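Local atomic coordinates of nicotinate-nucleotide diphosphorylase (Carboxylating) (Streptococcus pyogenes GA06023, PDB entry 5HUO), a protein that probably catalyses the conversion of quinolinate and phosphoribosyl diphosphate into nicotinate mononucleotide, carbon dioxide and diphosphate, a step of NAD(+) biosynthesis. Residues 71-76 against 107-112; 158-163 against 293-298. One frame throughout, in Å; residues are numbered along the deposited sequence.

How the interactions relate
Interaction 1 lies in the N-terminal domain region and interaction 2 in the C-terminal one; their centres are 23 Å apart and their nearest atoms about 11 Å, so they do not touch. Helix 122-153 passes by both: L71 of interaction 1 packs on L133 and L136, and L295 of interaction 2 on T146 and Y149. The chain also ties them together, because soon after S298 it reaches D303 and F304, which meet E75 and L109 at interaction 1, and continues as strand 304-311. Interaction 2, nearer the centre of the chain, holds a sulfate that probably marks a phosphate-binding pocket, whereas interaction 1, which has no such group, joins strand 66-73 to a neighbouring loop.

Interaction 1 of 2, residues 71-76 against 107-112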
loop_
_atom_site.group_PDB
_atom_site.type_symbol
_atom_site.label_atom_id
_atom_site.label_comp_id
_atom_site.label_asym_id
_atom_site.label_seq_id
_atom_site.Cartn_x
_atom_site.Cartn_y
_atom_site.Cartn_z
ATOM N N LEU A 71 -10.081 -24.763 -20.769
ATOM C CA LEU A 71 -8.663 -24.717 -20.565
ATOM C C LEU A 71 -8.061 -26.051 -21.006
ATOM O O LEU A 71 -8.395 -27.088 -20.452
ATOM C CB LEU A 71 -8.333 -24.482 -19.102
ATOM C CG LEU A 71 -6.831 -24.515 -18.744
ATOM C CD1 LEU A 71 -6.039 -23.389 -19.378
ATOM C CD2 LEU A 71 -6.697 -24.473 -17.237
ATOM N N PHE A 72 -7.169 -25.999 -21.982
ATOM C CA PHE A 72 -6.537 -27.173 -22.540
ATOM C C PHE A 72 -5.036 -27.178 -22.275
ATOM O O PHE A 72 -4.350 -26.169 -22.451
ATOM C CB PHE A 72 -6.745 -27.248 -24.059
ATOM C CG PHE A 72 -8.137 -27.587 -24.460
ATOM C CD1 PHE A 72 -8.590 -28.906 -24.351
ATOM C CD2 PHE A 72 -9.001 -26.612 -24.973
ATOM C CE1 PHE A 72 -9.899 -29.220 -24.669
ATOM C CE2 PHE A 72 -10.285 -26.944 -25.320
ATOM C CZ PHE A 72 -10.735 -28.239 -25.159
ATOM N N ALA A 73 -4.536 -28.328 -21.889
ATOM C CA ALA A 73 -3.115 -28.517 -21.850
ATOM C C ALA A 73 -2.636 -28.654 -23.273
ATOM O O ALA A 73 -3.259 -29.342 -24.067
ATOM C CB ALA A 73 -2.763 -29.766 -21.055
ATOM N N LYS A 74 -1.510 -28.043 -23.597
ATOM C CA LYS A 74 -0.956 -28.105 -24.962
ATOM C C LYS A 74 0.405 -28.749 -25.070
ATOM O O LYS A 74 1.040 -28.730 -26.112
ATOM C CB LYS A 74 -0.939 -26.717 -25.547
ATOM C CG LYS A 74 -2.343 -26.300 -25.937
ATOM C CD LYS A 74 -2.701 -26.973 -27.279
ATOM C CE LYS A 74 -4.219 -27.232 -27.517
ATOM N NZ LYS A 74 -4.879 -26.125 -28.316
ATOM N N GLU A 75 0.821 -29.393 -23.991
ATOM C CA GLU A 75 2.177 -29.897 -23.846
ATOM C C GLU A 75 2.217 -30.819 -22.630
ATOM O O GLU A 75 1.534 -30.572 -21.650
ATOM C CB GLU A 75 3.110 -28.697 -23.635
ATOM C CG GLU A 75 4.583 -29.023 -23.567
ATOM C CD GLU A 75 5.453 -27.797 -23.429
ATOM O OE1 GLU A 75 4.945 -26.653 -23.443
ATOM O OE2 GLU A 75 6.672 -27.975 -23.333
ATOM N N ALA A 76 3.027 -31.851 -22.703
ATOM C CA ALA A 76 3.102 -32.835 -21.654
ATOM C C ALA A 76 3.988 -32.386 -20.506
ATOM O O ALA A 76 5.037 -31.774 -20.722
ATOM C CB ALA A 76 3.604 -34.144 -22.193
ATOM N N ASP A 107 -0.847 -33.660 -10.966
ATOM C CA ASP A 107 -1.282 -34.640 -11.994
ATOM C C ASP A 107 -0.526 -34.469 -13.253
ATOM O O ASP A 107 -0.111 -33.395 -13.572
ATOM C CB ASP A 107 -2.765 -34.516 -12.318
ATOM C CG ASP A 107 -3.674 -34.995 -11.196
ATOM O OD1 ASP A 107 -3.160 -35.504 -10.178
ATOM O OD2 ASP A 107 -4.911 -34.820 -11.302
ATOM N N ARG A 108 -0.309 -35.563 -13.946
ATOM C CA ARG A 108 0.404 -35.543 -15.228
ATOM C C ARG A 108 -0.533 -35.043 -16.299
ATOM O O ARG A 108 -1.696 -35.325 -16.255
ATOM C CB ARG A 108 1.047 -36.888 -15.585
ATOM C CG ARG A 108 2.317 -37.124 -14.754
ATOM C CD ARG A 108 3.478 -37.801 -15.517
ATOM N NE ARG A 108 4.430 -38.555 -14.656
ATOM C CZ ARG A 108 4.299 -39.845 -14.292
ATOM N NH1 ARG A 108 3.242 -40.593 -14.682
ATOM N NH2 ARG A 108 5.228 -40.400 -13.507
ATOM N N LEU A 109 0.000 -34.281 -17.239
ATOM C CA LEU A 109 -0.752 -33.708 -18.367
ATOM C C LEU A 109 -0.216 -34.220 -19.700
ATOM O O LEU A 109 0.976 -34.547 -19.881
ATOM C CB LEU A 109 -0.636 -32.216 -18.411
ATOM C CG LEU A 109 -1.083 -31.445 -17.196
ATOM C CD1 LEU A 109 -0.581 -30.021 -17.225
ATOM C CD2 LEU A 109 -2.573 -31.479 -17.115
ATOM N N THR A 110 -1.141 -34.333 -20.617
ATOM C CA THR A 110 -0.834 -34.672 -21.981
ATOM C C THR A 110 -1.548 -33.703 -22.845
ATOM O O THR A 110 -2.703 -33.394 -22.583
ATOM C CB THR A 110 -1.377 -36.066 -22.309
ATOM O OG1 THR A 110 -0.792 -37.001 -21.424
ATOM C CG2 THR A 110 -1.040 -36.470 -23.698
ATOM N N SER A 111 -0.915 -33.313 -23.931
ATOM C CA SER A 111 -1.509 -32.359 -24.841
ATOM C C SER A 111 -2.901 -32.785 -25.330
ATOM O O SER A 111 -3.131 -33.926 -25.751
ATOM C CB SER A 111 -0.598 -32.110 -26.034
ATOM O OG SER A 111 -1.229 -31.298 -26.993
ATOM N N GLY A 112 -3.799 -31.802 -25.271
ATOM C CA GLY A 112 -5.186 -31.938 -25.649
ATOM C C GLY A 112 -6.100 -32.169 -24.480
ATOM O O GLY A 112 -7.319 -32.225 -24.659
#
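At the end of strand 66-73, A73 meets the loop that follows strand 108-109, and one backbone hydrogen bond joins them: G112 N donates to A73 O over 2.8 Å. The bond is nearly straight, 166° at the hydrogen, although the nitrogen stands 29° out of the carbonyl plane. A weaker CA-H...O contact from S111 CA reaches the same A73 O at 3.6 Å, so consecutive residues of the loop converge on one oxygen. G112 has a positive phi, 98°, and at its backbone angles a CB would be jammed against the carbonyl O of S111, which is why glycine suits the turn. Its own carbonyl lies near the plane of the F72 ring, at the ring's edge, with G112 O 3.6 Å from F72 CD1. That is the rim of aromatic C-H groups, which suits an oxygen better than the ring face would.

In the antiparallel sheet of this domain, strand 66-73 has strands 114-119 and 304-311 as neighbours, and the bond to G112 comes just before the loop chain enters 114-119; A73 also shares a backbone hydrogen bond with D113. The small methyl of A73 sits between the L109 side chain and the T110 carbonyl, A73 CB lying 4.2 Å from L109 CB and 3.9 Å from T110 O. From there the larger apolar side chain of L109, its CG anti to the carbonyl carbon, is carried on toward L79, F103, F304 and V115.

Beyond the strand, S111 lies over the peptide that links K74 to E75, with S111 CB 3.7 Å from E75 N, and this compact side chain fits so close to a backbone. E75 sends its carboxylate elsewhere, to the backbone N of D303. Farther along, A76 CA makes a CA-H...O contact of 3.3 Å with L109 O.

Interaction 2 of 2, residues 158-163 against 293-298; sequences IKVFDT and GSLTHS. With SO4 (sulfate ion), chain I.
The imidazole of H297 has G293 O over one face, 3.1 Å above the ring plane and offset toward the rim, with S294 CA on that same face; at its edge, in the plane, are S298 OG and the sulfate oxygen O4. Such placing follows from chi1 of 68°, which sets CG between the backbone N and the carbonyl carbon and folds the ring back over the backbone of G293 and S294. Both ring nitrogens are engaged: H297 NE2 donates to sulfate O4 at 2.7 Å, and H297 ND1 shares a hydrogen bond with S298 OG, which also meets S301 N of the second subunit. The F161 ring has K159 CB in plane at its edge, and the ring of Y289 meets it at about 30°.

Across the contact, strand 159-161 runs beside strand 289-291 among the parallel strands of the family's alpha/beta-barrel-like C-terminal domain. V160 and L295 cross obliquely, branch against branch, V160 CG1 lying 3.9 Å from L295 CD1, a buried apolar join. Past the strand, T163 OG1 rests 3.4 Å from G293 CA; glycine suits this place because a side chain would clash with the sulfate. A water bridges the two threonines, 2.7 Å from T163 OG1 and donating to T296 OG1 at 2.6 Å. Their hydroxyls also bond to the backbone of K165.

With K165 NZ, H297 NE2 and the backbone N of G293 round it, the sulfate, probably from the crystallisation liquor, occupies a site consistent with binding a phosphate group of substrate or product.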
loop_
_atom_site.group_PDB
_atom_site.type_symbol
_atom_site.label_atom_id
_atom_site.label_comp_id
_atom_site.label_asym_id
_atom_site.label_seq_id
_atom_site.Cartn_x
_atom_site.Cartn_y
_atom_site.Cartn_z
ATOM N N ILE A 158 17.549 -39.802 -2.332
ATOM C CA ILE A 158 18.101 -38.437 -2.503
ATOM C C ILE A 158 17.033 -37.464 -2.993
ATOM O O ILE A 158 16.413 -37.655 -4.028
ATOM C CB ILE A 158 19.254 -38.389 -3.504
ATOM C CG1 ILE A 158 20.351 -39.381 -3.080
ATOM C CG2 ILE A 158 19.784 -36.967 -3.613
ATOM C CD1 ILE A 158 21.485 -39.542 -4.066
ATOM N N LYS A 159 16.840 -36.420 -2.218
ATOM C CA LYS A 159 15.828 -35.414 -2.480
ATOM C C LYS A 159 16.365 -34.300 -3.349
ATOM O O LYS A 159 17.559 -33.974 -3.331
ATOM C CB LYS A 159 15.292 -34.840 -1.173
ATOM C CG LYS A 159 14.451 -35.812 -0.411
ATOM C CD LYS A 159 14.148 -35.319 0.998
ATOM C CE LYS A 159 13.120 -36.212 1.683
ATOM N NZ LYS A 159 13.615 -37.597 1.927
ATOM N N VAL A 160 15.445 -33.684 -4.057
ATOM C CA VAL A 160 15.782 -32.556 -4.911
ATOM C C VAL A 160 15.248 -31.236 -4.333
ATOM O O VAL A 160 14.056 -31.058 -4.182
ATOM C CB VAL A 160 15.242 -32.744 -6.315
ATOM C CG1 VAL A 160 15.508 -31.487 -7.147
ATOM C CG2 VAL A 160 15.861 -33.949 -6.957
ATOM N N PHE A 161 16.164 -30.318 -4.025
ATOM C CA PHE A 161 15.851 -29.044 -3.324
ATOM C C PHE A 161 16.046 -27.845 -4.222
ATOM O O PHE A 161 16.830 -27.868 -5.169
ATOM C CB PHE A 161 16.731 -28.842 -2.128
ATOM C CG PHE A 161 16.213 -29.472 -0.880
ATOM C CD1 PHE A 161 16.101 -30.828 -0.777
ATOM C CD2 PHE A 161 15.894 -28.708 0.219
ATOM C CE1 PHE A 161 15.653 -31.428 0.393
ATOM C CE2 PHE A 161 15.458 -29.294 1.401
ATOM C CZ PHE A 161 15.325 -30.664 1.491
ATOM N N ASP A 162 15.268 -26.820 -3.954
ATOM C CA ASP A 162 15.385 -25.563 -4.662
ATOM C C ASP A 162 16.313 -24.612 -3.923
ATOM O O ASP A 162 17.037 -25.002 -3.015
ATOM C CB ASP A 162 14.010 -24.948 -4.887
ATOM C CG ASP A 162 13.235 -24.758 -3.623
ATOM O OD1 ASP A 162 13.828 -24.578 -2.546
ATOM O OD2 ASP A 162 11.986 -24.816 -3.695
ATOM N N THR A 163 16.283 -23.350 -4.306
ATOM C CA THR A 163 17.246 -22.329 -3.814
ATOM C C THR A 163 16.555 -20.963 -3.667
ATOM O O THR A 163 15.331 -20.855 -3.786
ATOM C CB THR A 163 18.410 -22.154 -4.826
ATOM O OG1 THR A 163 17.902 -21.669 -6.077
ATOM C CG2 THR A 163 19.128 -23.448 -5.068
ATOM N N GLY A 293 19.449 -24.282 -8.706
ATOM C CA GLY A 293 18.862 -22.975 -9.061
ATOM C C GLY A 293 18.044 -22.958 -10.340
ATOM O O GLY A 293 17.142 -22.151 -10.486
ATOM N N SER A 294 18.404 -23.836 -11.279
ATOM C CA SER A 294 17.774 -23.835 -12.621
ATOM C C SER A 294 16.293 -24.133 -12.583
ATOM O O SER A 294 15.509 -23.695 -13.416
ATOM C CB SER A 294 18.443 -24.843 -13.507
ATOM O OG SER A 294 19.808 -24.561 -13.574
ATOM N N LEU A 295 15.918 -24.893 -11.571
ATOM C CA LEU A 295 14.494 -25.241 -11.387
ATOM C C LEU A 295 13.615 -24.013 -11.316
ATOM O O LEU A 295 12.459 -24.048 -11.770
ATOM C CB LEU A 295 14.304 -26.042 -10.102
ATOM C CG LEU A 295 14.902 -27.450 -10.134
ATOM C CD1 LEU A 295 14.595 -28.121 -8.802
ATOM C CD2 LEU A 295 14.321 -28.251 -11.279
ATOM N N THR A 296 14.157 -22.938 -10.763
ATOM C CA THR A 296 13.394 -21.693 -10.594
ATOM C C THR A 296 13.881 -20.551 -11.462
ATOM O O THR A 296 13.069 -19.771 -11.935
ATOM C CB THR A 296 13.364 -21.248 -9.123
ATOM O OG1 THR A 296 14.704 -21.242 -8.602
ATOM C CG2 THR A 296 12.548 -22.196 -8.327
ATOM N N HIS A 297 15.172 -20.468 -11.730
ATOM C CA HIS A 297 15.664 -19.299 -12.550
ATOM C C HIS A 297 15.617 -19.492 -14.068
ATOM O O HIS A 297 15.738 -18.530 -14.807
ATOM C CB HIS A 297 17.034 -18.742 -12.076
ATOM C CG HIS A 297 18.211 -19.640 -12.288
ATOM N ND1 HIS A 297 18.524 -20.205 -13.511
ATOM C CD2 HIS A 297 19.205 -20.016 -11.441
ATOM C CE1 HIS A 297 19.644 -20.905 -13.409
ATOM N NE2 HIS A 297 20.070 -20.823 -12.162
ATOM N N SER A 298 15.458 -20.736 -14.524
ATOM C CA SER A 298 15.604 -21.120 -15.951
ATOM C C SER A 298 14.585 -22.194 -16.387
ATOM O O SER A 298 14.861 -23.007 -17.262
ATOM C CB SER A 298 17.020 -21.625 -16.241
ATOM O OG SER A 298 17.960 -20.571 -16.164
HETATM S S SO4 I . 22.700 -23.176 -9.896
HETATM O O1 SO4 I . 23.294 -24.251 -10.702
HETATM O O2 SO4 I . 21.869 -23.796 -8.866
HETATM O O3 SO4 I . 23.753 -22.515 -9.146
HETATM O O4 SO4 I . 21.958 -22.179 -10.702
HETATM O O HOH W 1 16.017 -23.078 -7.316
#